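Filamentous hemagglutinin (Bordetella pertussis, PDB 1RWR) is an adhesin that leaves the cell by two-partner secretion, its N-terminal secretion domain folding as a beta-helix and probably directing the export. Local coordinates at residues Ser74-Val80 with Ala99-Asn105; Tyr159-Val163 with Tyr193-Arg198; Gln1-Gln6 with Lys35-Asn40; Val18-Ile23 with Pro44-Asn50. All coordinates share one frame; numbering follows the deposited sequence.

Contact 1 of 4, residues Ser74-Val80 with Ala99-Asn105; sequences SAILAEV and ADLIIAN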
loop_
_atom_site.group_PDB
_atom_site.type_symbol
_atom_site.label_atom_id
_atom_site.label_comp_id
_atom_site.label_asym_id
_atom_site.label_seq_id
_atom_site.Cartn_x
_atom_site.Cartn_y
_atom_site.Cartn_z
ATOM N N SER A 74 6.228 2.160 16.496
ATOM C CA SER A 74 5.950 0.888 15.812
ATOM C C SER A 74 5.200 1.034 14.473
ATOM O O SER A 74 5.262 0.138 13.654
ATOM C CB SER A 74 5.259 -0.103 16.752
ATOM O OG SER A 74 4.132 0.475 17.318
ATOM N N ALA A 75 4.555 2.177 14.235
ATOM C CA ALA A 75 3.842 2.469 12.988
ATOM C C ALA A 75 4.022 3.955 12.725
ATOM O O ALA A 75 3.870 4.765 13.618
ATOM C CB ALA A 75 2.360 2.140 13.101
ATOM N N ILE A 76 4.363 4.294 11.493
ATOM C CA ILE A 76 4.563 5.660 11.082
ATOM C C ILE A 76 3.523 5.927 9.988
ATOM O O ILE A 76 3.532 5.296 8.938
ATOM C CB ILE A 76 6.008 5.841 10.527
ATOM C CG1 ILE A 76 7.079 5.618 11.636
ATOM C CG2 ILE A 76 6.185 7.253 9.953
ATOM C CD1 ILE A 76 8.489 5.399 11.126
ATOM N N LEU A 77 2.596 6.834 10.297
ATOM C CA LEU A 77 1.579 7.289 9.401
ATOM C C LEU A 77 1.932 8.682 8.895
ATOM O O LEU A 77 2.197 9.587 9.696
ATOM C CB LEU A 77 0.296 7.421 10.198
ATOM C CG LEU A 77 -0.919 8.046 9.526
ATOM C CD1 LEU A 77 -1.386 7.291 8.274
ATOM C CD2 LEU A 77 -2.033 8.072 10.569
ATOM N N ALA A 78 1.933 8.838 7.586
ATOM C CA ALA A 78 2.063 10.103 6.915
ATOM C C ALA A 78 0.727 10.341 6.240
ATOM O O ALA A 78 0.361 9.581 5.346
ATOM C CB ALA A 78 3.191 10.040 5.833
ATOM N N GLU A 79 0.002 11.365 6.675
ATOM C CA GLU A 79 -1.327 11.702 6.163
ATOM C C GLU A 79 -1.294 13.064 5.514
ATOM O O GLU A 79 -0.863 14.018 6.144
ATOM C CB GLU A 79 -2.327 11.791 7.330
ATOM C CG GLU A 79 -3.731 12.126 6.883
ATOM C CD GLU A 79 -4.681 12.500 8.016
ATOM O OE1 GLU A 79 -4.295 12.411 9.183
ATOM O OE2 GLU A 79 -5.867 12.814 7.734
ATOM N N VAL A 80 -1.726 13.163 4.270
ATOM C CA VAL A 80 -1.823 14.448 3.598
ATOM C C VAL A 80 -3.172 15.084 3.917
ATOM O O VAL A 80 -4.219 14.475 3.706
ATOM C CB VAL A 80 -1.652 14.316 2.079
ATOM C CG1 VAL A 80 -1.975 15.648 1.363
ATOM C CG2 VAL A 80 -0.260 13.880 1.740
ATOM N N ALA A 99 9.568 -0.153 11.532
ATOM C CA ALA A 99 8.165 0.170 11.814
ATOM C C ALA A 99 7.290 -0.059 10.590
ATOM O O ALA A 99 7.783 -0.112 9.464
ATOM C CB ALA A 99 8.056 1.611 12.245
ATOM N N ASP A 100 5.994 -0.236 10.810
ATOM C CA ASP A 100 5.018 -0.161 9.730
ATOM C C ASP A 100 4.992 1.253 9.139
ATOM O O ASP A 100 5.176 2.245 9.847
ATOM C CB ASP A 100 3.593 -0.454 10.242
ATOM C CG ASP A 100 3.372 -1.916 10.637
ATOM O OD1 ASP A 100 4.171 -2.813 10.280
ATOM O OD2 ASP A 100 2.387 -2.228 11.329
ATOM N N LEU A 101 4.828 1.325 7.827
ATOM C CA LEU A 101 4.644 2.582 7.119
ATOM C C LEU A 101 3.243 2.603 6.539
ATOM O O LEU A 101 2.814 1.649 5.892
ATOM C CB LEU A 101 5.668 2.768 5.972
ATOM C CG LEU A 101 7.133 2.906 6.383
ATOM C CD1 LEU A 101 7.983 2.968 5.109
ATOM C CD2 LEU A 101 7.356 4.150 7.247
ATOM N N ILE A 102 2.554 3.711 6.751
ATOM C CA ILE A 102 1.241 3.967 6.161
ATOM C C ILE A 102 1.301 5.340 5.550
ATOM O O ILE A 102 1.587 6.325 6.255
ATOM C CB ILE A 102 0.109 3.938 7.236
ATOM C CG1 ILE A 102 0.092 2.647 8.057
ATOM C CG2 ILE A 102 -1.220 4.125 6.562
ATOM C CD1 ILE A 102 1.025 2.624 9.222
ATOM N N ILE A 103 1.025 5.411 4.250
ATOM C CA ILE A 103 0.952 6.666 3.511
ATOM C C ILE A 103 -0.499 6.850 3.060
ATOM O O ILE A 103 -1.029 6.066 2.306
ATOM C CB ILE A 103 1.909 6.686 2.291
ATOM C CG1 ILE A 103 3.358 6.261 2.631
ATOM C CG2 ILE A 103 1.883 8.108 1.640
ATOM C CD1 ILE A 103 3.990 7.055 3.614
ATOM N N ALA A 104 -1.145 7.891 3.550
ATOM C CA ALA A 104 -2.573 8.145 3.313
ATOM C C ALA A 104 -2.790 9.486 2.649
ATOM O O ALA A 104 -2.443 10.544 3.198
ATOM C CB ALA A 104 -3.344 8.075 4.630
ATOM N N ASN A 105 -3.398 9.472 1.469
ATOM C CA ASN A 105 -3.726 10.700 0.783
ATOM C C ASN A 105 -5.054 10.489 0.002
ATOM O O ASN A 105 -5.065 9.856 -1.049
ATOM C CB ASN A 105 -2.578 11.122 -0.138
ATOM C CG ASN A 105 -2.833 12.503 -0.766
ATOM O OD1 ASN A 105 -3.987 12.982 -0.769
ATOM N ND2 ASN A 105 -1.797 13.118 -1.306
#
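Ser74 opens the contact through its backbone, its carbonyl O taking the N-H of Asp100 at 3.0 Å just before strand 75-80 begins. From there the chain runs parallel to strand 99-104, its neighbour one coil further along the chain in the right-handed parallel beta-helix expected of this pectate-lyase-like domain, with the two short strand axes only 15° apart. Ala75 turns its methyl to the same face as Asp100, and the carboxylate of Asp100 is bound further on by Asn121. Ile76 lies on the other face. Its CD1 reaches back to Ala99 CB, while CB meets Leu101 CD2 at 3.9 Å; its backbone N and O bond to Asp100 O and Ile102 N, so one residue bridges two of the facing strand. Leu77 returns to the Asp100 face. CG stands anti to the backbone N (chi1 173°), which lets CD1 swing across to Ile102 CG2 at 3.6 Å and lie over the neighbouring strand. Ala78, on the face of Leu101, gives its N-H to Ile102 O, and its small CB is covered by Ile103 CD1 at 3.8 Å. Glu79 sets its CA-H against Ala104 O; its carboxylate is held elsewhere, by His33, Lys35 and Arg128, which would favour the charged form of this buried acid. At Val80 the N-H bonds to Ala104 O. Beyond the last bridge the Asn105 amide is fixed from outside, OD1 taking the backbone N-H of Asn107 and ND2 bonding to Ser84 O and Ser86 OG, and Val80 CG2 rests 3.5 Å from that ND2.

Contact 2 of 4, residues Tyr159-Val163 with Tyr193-Arg198; sequences YFDVV and YDHATR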
loop_
_atom_site.group_PDB
_atom_site.type_symbol
_atom_site.label_atom_id
_atom_site.label_comp_id
_atom_site.label_asym_id
_atom_site.label_seq_id
_atom_site.Cartn_x
_atom_site.Cartn_y
_atom_site.Cartn_z
ATOM N N TYR A 159 3.739 -7.526 4.458
ATOM C CA TYR A 159 2.736 -7.280 3.409
ATOM C C TYR A 159 2.909 -5.899 2.825
ATOM O O TYR A 159 3.485 -4.978 3.456
ATOM C CB TYR A 159 1.292 -7.406 3.915
ATOM C CG TYR A 159 0.969 -6.459 5.047
ATOM C CD1 TYR A 159 0.611 -5.143 4.797
ATOM C CD2 TYR A 159 1.055 -6.866 6.384
ATOM C CE1 TYR A 159 0.367 -4.250 5.819
ATOM C CE2 TYR A 159 0.774 -5.968 7.431
ATOM C CZ TYR A 159 0.441 -4.664 7.131
ATOM O OH TYR A 159 0.208 -3.760 8.131
ATOM N N PHE A 160 2.369 -5.771 1.612
ATOM C CA PHE A 160 2.209 -4.532 0.893
ATOM C C PHE A 160 0.737 -4.462 0.574
ATOM O O PHE A 160 0.218 -5.303 -0.187
ATOM C CB PHE A 160 3.014 -4.558 -0.409
ATOM C CG PHE A 160 2.751 -3.381 -1.315
ATOM C CD1 PHE A 160 3.082 -2.106 -0.902
ATOM C CD2 PHE A 160 2.202 -3.556 -2.588
ATOM C CE1 PHE A 160 2.834 -0.972 -1.739
ATOM C CE2 PHE A 160 1.911 -2.453 -3.397
ATOM C CZ PHE A 160 2.261 -1.168 -2.994
ATOM N N ASP A 161 0.058 -3.460 1.129
ATOM C CA ASP A 161 -1.385 -3.280 0.970
ATOM C C ASP A 161 -1.626 -1.970 0.269
ATOM O O ASP A 161 -0.990 -0.925 0.593
ATOM C CB ASP A 161 -2.106 -3.195 2.313
ATOM C CG ASP A 161 -2.284 -4.520 2.995
ATOM O OD1 ASP A 161 -1.849 -5.586 2.459
ATOM O OD2 ASP A 161 -2.913 -4.580 4.103
ATOM N N VAL A 162 -2.538 -2.025 -0.690
ATOM C CA VAL A 162 -3.011 -0.851 -1.431
ATOM C C VAL A 162 -4.519 -0.790 -1.206
ATOM O O VAL A 162 -5.245 -1.725 -1.571
ATOM C CB VAL A 162 -2.750 -0.964 -2.918
ATOM C CG1 VAL A 162 -3.340 0.234 -3.639
ATOM C CG2 VAL A 162 -1.276 -1.051 -3.226
ATOM N N VAL A 163 -4.978 0.286 -0.559
ATOM C CA VAL A 163 -6.360 0.396 -0.084
ATOM C C VAL A 163 -6.946 1.736 -0.543
ATOM O O VAL A 163 -6.546 2.791 -0.072
ATOM C CB VAL A 163 -6.390 0.267 1.465
ATOM C CG1 VAL A 163 -7.834 0.237 1.964
ATOM C CG2 VAL A 163 -5.645 -0.999 1.901
ATOM N N TYR A 193 -11.024 0.172 6.481
ATOM C CA TYR A 193 -10.002 -0.856 6.606
ATOM C C TYR A 193 -9.307 -0.734 7.940
ATOM O O TYR A 193 -8.705 0.301 8.255
ATOM C CB TYR A 193 -8.987 -0.700 5.497
ATOM C CG TYR A 193 -8.057 -1.874 5.242
ATOM C CD1 TYR A 193 -8.526 -3.051 4.687
ATOM C CD2 TYR A 193 -6.705 -1.771 5.505
ATOM C CE1 TYR A 193 -7.678 -4.113 4.400
ATOM C CE2 TYR A 193 -5.838 -2.842 5.217
ATOM C CZ TYR A 193 -6.335 -3.988 4.646
ATOM O OH TYR A 193 -5.491 -5.005 4.291
ATOM N N ASP A 194 -9.422 -1.771 8.748
ATOM C CA ASP A 194 -8.742 -1.778 10.016
ATOM C C ASP A 194 -7.292 -2.231 9.834
ATOM O O ASP A 194 -7.035 -3.356 9.441
ATOM C CB ASP A 194 -9.438 -2.726 10.982
ATOM C CG ASP A 194 -8.729 -2.762 12.301
ATOM O OD1 ASP A 194 -8.614 -1.672 12.886
ATOM O OD2 ASP A 194 -8.210 -3.764 12.799
ATOM N N HIS A 195 -6.354 -1.382 10.193
ATOM C CA HIS A 195 -4.934 -1.651 9.956
ATOM C C HIS A 195 -4.421 -2.857 10.758
ATOM O O HIS A 195 -3.597 -3.641 10.273
ATOM C CB HIS A 195 -4.117 -0.403 10.272
ATOM C CG HIS A 195 -2.660 -0.587 10.045
ATOM N ND1 HIS A 195 -2.071 -0.456 8.797
ATOM C CD2 HIS A 195 -1.675 -0.935 10.898
ATOM C CE1 HIS A 195 -0.782 -0.715 8.903
ATOM N NE2 HIS A 195 -0.517 -1.013 10.161
ATOM N N ALA A 196 -4.924 -3.044 11.968
ATOM C CA ALA A 196 -4.412 -4.173 12.763
ATOM C C ALA A 196 -4.903 -5.540 12.267
ATOM O O ALA A 196 -4.146 -6.508 12.290
ATOM C CB ALA A 196 -4.732 -3.991 14.294
ATOM N N THR A 197 -6.152 -5.639 11.813
ATOM C CA THR A 197 -6.701 -6.942 11.359
ATOM C C THR A 197 -6.639 -7.163 9.851
ATOM O O THR A 197 -6.876 -8.289 9.354
ATOM C CB THR A 197 -8.136 -7.112 11.819
ATOM O OG1 THR A 197 -8.948 -6.050 11.293
ATOM C CG2 THR A 197 -8.228 -7.001 13.356
ATOM N N ARG A 198 -6.338 -6.081 9.129
ATOM C CA ARG A 198 -6.407 -6.064 7.664
ATOM C C ARG A 198 -7.752 -6.554 7.129
ATOM O O ARG A 198 -7.804 -7.325 6.157
ATOM C CB ARG A 198 -5.228 -6.830 7.077
ATOM C CG ARG A 198 -3.925 -6.213 7.501
ATOM C CD ARG A 198 -2.708 -6.924 7.040
ATOM N NE ARG A 198 -2.573 -7.000 5.590
ATOM C CZ ARG A 198 -2.426 -8.117 4.909
ATOM N NH1 ARG A 198 -2.457 -9.315 5.534
ATOM N NH2 ARG A 198 -2.239 -8.069 3.600
HETATM O O HOH W 1 -2.378 -3.491 8.064
#
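Asp161 OD2 is gripped by two groups of the facing segment, the hydroxyl of Tyr193 at 2.6 Å and NE of Arg198 at 2.9 Å. The two come from different directions: the tyrosine OH sits well above the carboxylate plane, whereas NE arrives on the syn side, close to that plane. Arg198 NH2 completes a side-on salt bridge by reaching the syn lone pair of OD1 at 2.8 Å, nearly straight at 169°. Guanidinium and carboxylate are thus almost coplanar, and two nitrogens on two oxygens fix the rotation of both groups. Strand 159-164 belongs to the long parallel sheet of the beta-helix, and residues 193-198 take in the end of strand 191-194, in a separate antiparallel sheet, and the turn that follows, so the buried acid ties that extra sheet to the helix wall. Under the guanidinium lies the ring of Tyr159 in a flat stack, centres 4.2 Å apart and planes at 14°, an off-centre cation-pi contact; CD of Arg198 adds a CH-pi contact over the same ring. The aromatic group reaches this place because CG of Tyr159 is wedged between the backbone N and the carbonyl carbon (chi1 59°). Further along, Val163 lays CG2 over one face of the Tyr193 ring, 3.9 Å from its centroid, while CG1 touches the CB of the same tyrosine. At the other end, the OH of Tyr159 lies 3.3 Å from His195 CE1, and a water joins that hydroxyl to the carbonyl O of His195, to which it donates.

Contact 3 of 4, residues Gln1-Gln6 with Lys35-Asn40; sequences QGLVPQ and KFQQFN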
loop_
_atom_site.group_PDB
_atom_site.type_symbol
_atom_site.label_atom_id
_atom_site.label_comp_id
_atom_site.label_asym_id
_atom_site.label_seq_id
_atom_site.Cartn_x
_atom_site.Cartn_y
_atom_site.Cartn_z
ATOM N N GLN A 1 4.839 19.992 -4.448
ATOM C CA GLN A 1 5.437 18.873 -5.225
ATOM C C GLN A 1 6.464 18.135 -4.377
ATOM O O GLN A 1 7.071 17.140 -4.812
ATOM C CB GLN A 1 6.097 19.476 -6.455
ATOM C CG GLN A 1 5.729 20.954 -6.589
ATOM C CD GLN A 1 6.588 21.706 -7.577
ATOM O OE1 GLN A 1 6.273 22.862 -7.943
ATOM N NE2 GLN A 1 7.688 21.069 -8.014
ATOM N N GLY A 2 6.633 18.620 -3.154
ATOM C CA GLY A 2 7.670 18.150 -2.277
ATOM C C GLY A 2 7.097 17.664 -0.967
ATOM O O GLY A 2 6.086 16.978 -0.954
ATOM N N LEU A 3 7.792 17.987 0.119
ATOM C CA LEU A 3 7.413 17.554 1.468
ATOM C C LEU A 3 7.209 18.778 2.334
ATOM O O LEU A 3 8.172 19.515 2.612
ATOM C CB LEU A 3 8.539 16.689 2.079
ATOM C CG LEU A 3 8.781 15.296 1.564
ATOM C CD1 LEU A 3 10.160 14.748 1.980
ATOM C CD2 LEU A 3 7.693 14.370 2.051
ATOM N N VAL A 4 5.976 18.995 2.767
ATOM C CA VAL A 4 5.632 20.130 3.600
ATOM C C VAL A 4 4.912 19.606 4.822
ATOM O O VAL A 4 3.728 19.304 4.747
ATOM C CB VAL A 4 4.750 21.165 2.820
ATOM C CG1 VAL A 4 4.403 22.356 3.687
ATOM C CG2 VAL A 4 5.473 21.630 1.616
ATOM N N PRO A 5 5.622 19.485 5.942
ATOM C CA PRO A 5 5.008 18.938 7.151
ATOM C C PRO A 5 4.132 19.937 7.878
ATOM O O PRO A 5 4.187 21.182 7.620
ATOM C CB PRO A 5 6.210 18.598 8.026
ATOM C CG PRO A 5 7.239 19.642 7.657
ATOM C CD PRO A 5 7.033 19.882 6.169
ATOM N N GLN A 6 3.362 19.381 8.802
ATOM C CA GLN A 6 2.540 20.138 9.741
ATOM C C GLN A 6 2.792 19.649 11.165
ATOM O O GLN A 6 3.321 18.558 11.368
ATOM C CB GLN A 6 1.069 19.973 9.386
ATOM C CG GLN A 6 0.733 20.653 8.038
ATOM C CD GLN A 6 -0.638 20.369 7.481
ATOM O OE1 GLN A 6 -1.193 21.207 6.745
ATOM N NE2 GLN A 6 -1.193 19.243 7.795
ATOM N N LYS A 35 1.130 14.689 9.945
ATOM C CA LYS A 35 0.291 15.371 8.954
ATOM C C LYS A 35 1.173 16.210 8.084
ATOM O O LYS A 35 2.140 16.816 8.559
ATOM C CB LYS A 35 -0.795 16.219 9.621
ATOM C CG LYS A 35 -1.920 15.366 10.238
ATOM C CD LYS A 35 -2.863 16.215 11.047
ATOM C CE LYS A 35 -3.944 15.384 11.692
ATOM N NZ LYS A 35 -5.091 15.151 10.734
ATOM N N PHE A 36 0.841 16.238 6.803
ATOM C CA PHE A 36 1.550 16.991 5.789
ATOM C C PHE A 36 0.575 17.746 4.920
ATOM O O PHE A 36 -0.465 17.212 4.528
ATOM C CB PHE A 36 2.282 16.038 4.848
ATOM C CG PHE A 36 3.440 15.329 5.464
ATOM C CD1 PHE A 36 4.714 15.838 5.343
ATOM C CD2 PHE A 36 3.250 14.144 6.184
ATOM C CE1 PHE A 36 5.811 15.182 5.915
ATOM C CE2 PHE A 36 4.350 13.494 6.730
ATOM C CZ PHE A 36 5.617 14.018 6.595
ATOM N N GLN A 37 0.929 18.982 4.596
ATOM C CA GLN A 37 0.227 19.727 3.553
ATOM C C GLN A 37 0.473 19.088 2.175
ATOM O O GLN A 37 -0.469 18.985 1.364
ATOM C CB GLN A 37 0.717 21.171 3.553
ATOM C CG GLN A 37 -0.168 22.125 2.812
ATOM C CD GLN A 37 0.403 22.528 1.481
ATOM O OE1 GLN A 37 1.596 22.870 1.375
ATOM N NE2 GLN A 37 -0.437 22.495 0.445
ATOM N N GLN A 38 1.727 18.681 1.942
ATOM C CA GLN A 38 2.185 18.002 0.742
ATOM C C GLN A 38 3.134 16.861 1.127
ATOM O O GLN A 38 4.033 17.050 1.970
ATOM C CB GLN A 38 2.948 18.979 -0.172
ATOM C CG GLN A 38 2.045 20.005 -0.824
ATOM C CD GLN A 38 2.767 20.834 -1.825
ATOM O OE1 GLN A 38 3.028 20.375 -2.957
ATOM N NE2 GLN A 38 3.130 22.047 -1.429
ATOM N N PHE A 39 2.904 15.682 0.552
ATOM C CA PHE A 39 3.809 14.526 0.739
ATOM C C PHE A 39 4.128 13.856 -0.578
ATOM O O PHE A 39 3.228 13.324 -1.261
ATOM C CB PHE A 39 3.211 13.504 1.705
ATOM C CG PHE A 39 4.176 12.444 2.097
ATOM C CD1 PHE A 39 5.025 12.646 3.172
ATOM C CD2 PHE A 39 4.267 11.253 1.370
ATOM C CE1 PHE A 39 5.966 11.680 3.531
ATOM C CE2 PHE A 39 5.239 10.303 1.698
ATOM C CZ PHE A 39 6.077 10.525 2.773
ATOM N N ASN A 40 5.395 13.896 -0.949
ATOM C CA ASN A 40 5.887 13.282 -2.158
ATOM C C ASN A 40 7.275 12.758 -1.884
ATOM O O ASN A 40 8.047 13.393 -1.141
ATOM C CB ASN A 40 5.944 14.326 -3.306
ATOM C CG ASN A 40 4.604 14.883 -3.630
ATOM O OD1 ASN A 40 3.829 14.254 -4.360
ATOM N ND2 ASN A 40 4.272 16.037 -3.049
HETATM O O HOH W 2 2.291 16.249 12.034
#
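Residues Gln1-Gln6 run antiparallel to Lys35-Asn40, and a classic beta bulge, in which Gln37 and Gln38 both face Val4, shifts the register by one residue between Val4 and Pro5. Val4 turns both its N-H and its carbonyl O to the facing segment: N bonds to Gln38 O, and O takes the N-H of Gln37 at 2.8 Å. The valine CG1 lies alongside the Gln37 side chain, 3.7 Å from OE1, and CG2 approaches NE2 of Gln38; the amide nitrogen of Gln37 is bound away from here, by Asp82. Toward the chain start, Asn40 extends ND2 to Gly2 O at 2.9 Å, on a lone pair in the carbonyl plane, with the oxygen also close to the plane of the asparagine amide. This N-terminal segment lies against the corner where strand 31-36, at the outer edge of the long parallel sheet, gives way to the next face of the beta-helix, consistent with a cap over the N-terminal end of the beta-helix. Leu3 sends CD2 inward beside the Phe39 ring, 3.4 Å from CD1, with CG equally near Asn40 O; Phe39 sets its CD1 over the centre of one face of the Phe36 ring. Pro5 touches that second phenylalanine from another direction, CB to CE1 at 4.0 Å. Beyond it the Gln6 N-H bonds to Lys35 O, and its extended side chain crosses the backbone of Phe36 and Gln37, leading NE2 to Thr81. A water completes this end, donating to Gln6 O and accepting from Lys35 N, 2.9 Å away.

Contact 4 of 4, residues Val18-Ile23 with Pro44-Asn50; sequences VPVVNI and PGVVFNN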
loop_
_atom_site.group_PDB
_atom_site.type_symbol
_atom_site.label_atom_id
_atom_site.label_comp_id
_atom_site.label_asym_id
_atom_site.label_seq_id
_atom_site.Cartn_x
_atom_site.Cartn_y
_atom_site.Cartn_z
ATOM N N VAL A 18 19.156 14.048 0.675
ATOM C CA VAL A 18 18.028 13.107 0.691
ATOM C C VAL A 18 17.209 13.525 1.916
ATOM O O VAL A 18 17.754 13.618 3.007
ATOM C CB VAL A 18 18.502 11.641 0.769
ATOM C CG1 VAL A 18 17.351 10.683 0.931
ATOM C CG2 VAL A 18 19.303 11.276 -0.490
ATOM N N PRO A 19 15.927 13.818 1.757
ATOM C CA PRO A 19 15.138 14.347 2.880
ATOM C C PRO A 19 14.997 13.378 4.049
ATOM O O PRO A 19 14.934 12.182 3.815
ATOM C CB PRO A 19 13.750 14.642 2.274
ATOM C CG PRO A 19 13.725 14.004 0.999
ATOM C CD PRO A 19 15.142 13.696 0.527
ATOM N N VAL A 20 15.019 13.928 5.266
ATOM C CA VAL A 20 14.897 13.181 6.500
ATOM C C VAL A 20 13.640 13.723 7.173
ATOM O O VAL A 20 13.542 14.928 7.427
ATOM C CB VAL A 20 16.100 13.379 7.443
ATOM C CG1 VAL A 20 15.829 12.757 8.817
ATOM C CG2 VAL A 20 17.373 12.848 6.837
ATOM N N VAL A 21 12.685 12.840 7.443
ATOM C CA VAL A 21 11.481 13.194 8.158
ATOM C C VAL A 21 11.711 12.899 9.622
ATOM O O VAL A 21 11.823 11.723 10.010
ATOM C CB VAL A 21 10.256 12.391 7.659
ATOM C CG1 VAL A 21 9.029 12.781 8.445
ATOM C CG2 VAL A 21 10.035 12.612 6.170
ATOM N N ASN A 22 11.826 13.964 10.423
ATOM C CA ASN A 22 11.773 13.843 11.874
ATOM C C ASN A 22 10.305 13.717 12.295
ATOM O O ASN A 22 9.627 14.694 12.576
ATOM C CB ASN A 22 12.487 15.014 12.564
ATOM C CG ASN A 22 13.979 14.853 12.556
ATOM O OD1 ASN A 22 14.484 13.744 12.421
ATOM N ND2 ASN A 22 14.720 15.979 12.677
ATOM N N ILE A 23 9.848 12.464 12.306
ATOM C CA ILE A 23 8.495 12.106 12.639
ATOM C C ILE A 23 8.136 12.584 14.054
ATOM O O ILE A 23 9.024 12.772 14.893
ATOM C CB ILE A 23 8.283 10.567 12.535
ATOM C CG1 ILE A 23 9.232 9.774 13.453
ATOM C CG2 ILE A 23 8.483 10.069 11.097
ATOM C CD1 ILE A 23 8.811 8.283 13.589
ATOM N N PRO A 44 16.464 9.562 -4.687
ATOM C CA PRO A 44 16.574 8.138 -4.307
ATOM C C PRO A 44 15.599 7.658 -3.217
ATOM O O PRO A 44 15.539 6.468 -2.951
ATOM C CB PRO A 44 17.986 8.031 -3.759
ATOM C CG PRO A 44 18.451 9.412 -3.566
ATOM C CD PRO A 44 17.545 10.372 -4.103
ATOM N N GLY A 45 14.866 8.580 -2.633
ATOM C CA GLY A 45 13.833 8.261 -1.659
ATOM C C GLY A 45 13.773 9.235 -0.510
ATOM O O GLY A 45 14.031 10.410 -0.661
ATOM N N VAL A 46 13.434 8.725 0.663
ATOM C CA VAL A 46 13.238 9.524 1.861
ATOM C C VAL A 46 13.636 8.661 3.054
ATOM O O VAL A 46 13.476 7.447 3.006
ATOM C CB VAL A 46 11.748 10.015 2.041
ATOM C CG1 VAL A 46 10.729 8.880 2.186
ATOM C CG2 VAL A 46 11.607 10.984 3.188
ATOM N N VAL A 47 14.132 9.302 4.099
ATOM C CA VAL A 47 14.448 8.602 5.329
ATOM C C VAL A 47 13.471 9.049 6.421
ATOM O O VAL A 47 13.412 10.246 6.741
ATOM C CB VAL A 47 15.897 8.889 5.755
ATOM C CG1 VAL A 47 16.229 8.220 7.118
ATOM C CG2 VAL A 47 16.824 8.429 4.682
ATOM N N PHE A 48 12.779 8.093 7.035
ATOM C CA PHE A 48 11.974 8.352 8.206
ATOM C C PHE A 48 12.842 8.154 9.439
ATOM O O PHE A 48 13.405 7.089 9.637
ATOM C CB PHE A 48 10.774 7.404 8.291
ATOM C CG PHE A 48 9.759 7.639 7.239
ATOM C CD1 PHE A 48 8.792 8.603 7.400
ATOM C CD2 PHE A 48 9.806 6.898 6.060
ATOM C CE1 PHE A 48 7.828 8.807 6.385
ATOM C CE2 PHE A 48 8.895 7.108 5.077
ATOM C CZ PHE A 48 7.901 8.057 5.233
ATOM N N ASN A 49 12.955 9.181 10.265
ATOM C CA ASN A 49 13.908 9.128 11.383
ATOM C C ASN A 49 13.253 8.565 12.621
ATOM O O ASN A 49 12.624 9.278 13.370
ATOM C CB ASN A 49 14.540 10.508 11.656
ATOM C CG ASN A 49 15.705 10.445 12.648
ATOM O OD1 ASN A 49 15.951 9.407 13.287
ATOM N ND2 ASN A 49 16.413 11.566 12.802
ATOM N N ASN A 50 13.426 7.262 12.832
ATOM C CA ASN A 50 12.924 6.593 14.034
ATOM C C ASN A 50 14.083 6.234 14.976
ATOM O O ASN A 50 14.079 5.158 15.626
ATOM C CB ASN A 50 12.169 5.336 13.630
ATOM C CG ASN A 50 11.136 4.875 14.650
ATOM O OD1 ASN A 50 10.622 5.640 15.474
ATOM N ND2 ASN A 50 10.758 3.598 14.527
#
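Val21 and Phe48 mark the tightly packed part of this contact, with CB of the valine 4.1 Å from CD1 of the ring and CG2 of Val21 at 3.7 Å from Val46 CG2. Ile23 closes in on the same ring at its edge through CG2. Because CG1 of this isoleucine lies between the backbone N and the carbonyl carbon (chi1 58°), that branch instead presses on Asn49 O at 3.4 Å. Between these side chains the backbones pair in parallel: Val21 N bonds to Val47 O at 2.8 Å, and Val21 O takes the N-H of Asn49. Strands 20-22 and 45-50 are neighbours in a mixed sheet at the N-terminal end of the beta-helix, where 10-12 adds an antiparallel edge. The asparagine pair lies past the last bridge, Asn49 ND2 reaching Asn22 OD1 at 2.9 Å with a bent N-H (130°); ND2 also donates to Thr64 O. The opposite end is the looser, solvent side, with Val18 and Pro19 partly exposed and Pro44 exposed: Val18 touches Pro44 CG through CG2, and its CG1 lies 3.7 Å from Gly45 O but only 4.4 Å from Val47 CG2.

In the fold
From the N terminus, contact 3 closes first around the start of the chain, bringing 35-40 back against residues 1-6. Contact 4 crosses it, since 18-23 lies within that loop and its partner 44-50 follows the loop's end; the two touch where Leu3 meets Pro19 and Phe39 meets Phe48. Contact 1 comes next in series, joining successive coils, and it meets both predecessors: Lys35 forms a salt bridge with Glu79, and Ile23 packs on Ile76. Contact 2 opens later still, about 12 Å between centres from contact 1, and fastens the antiparallel extra sheet to the wall, His195 packing on Ile102. Contacts 1, 2 and 3 all reach the long parallel sheet.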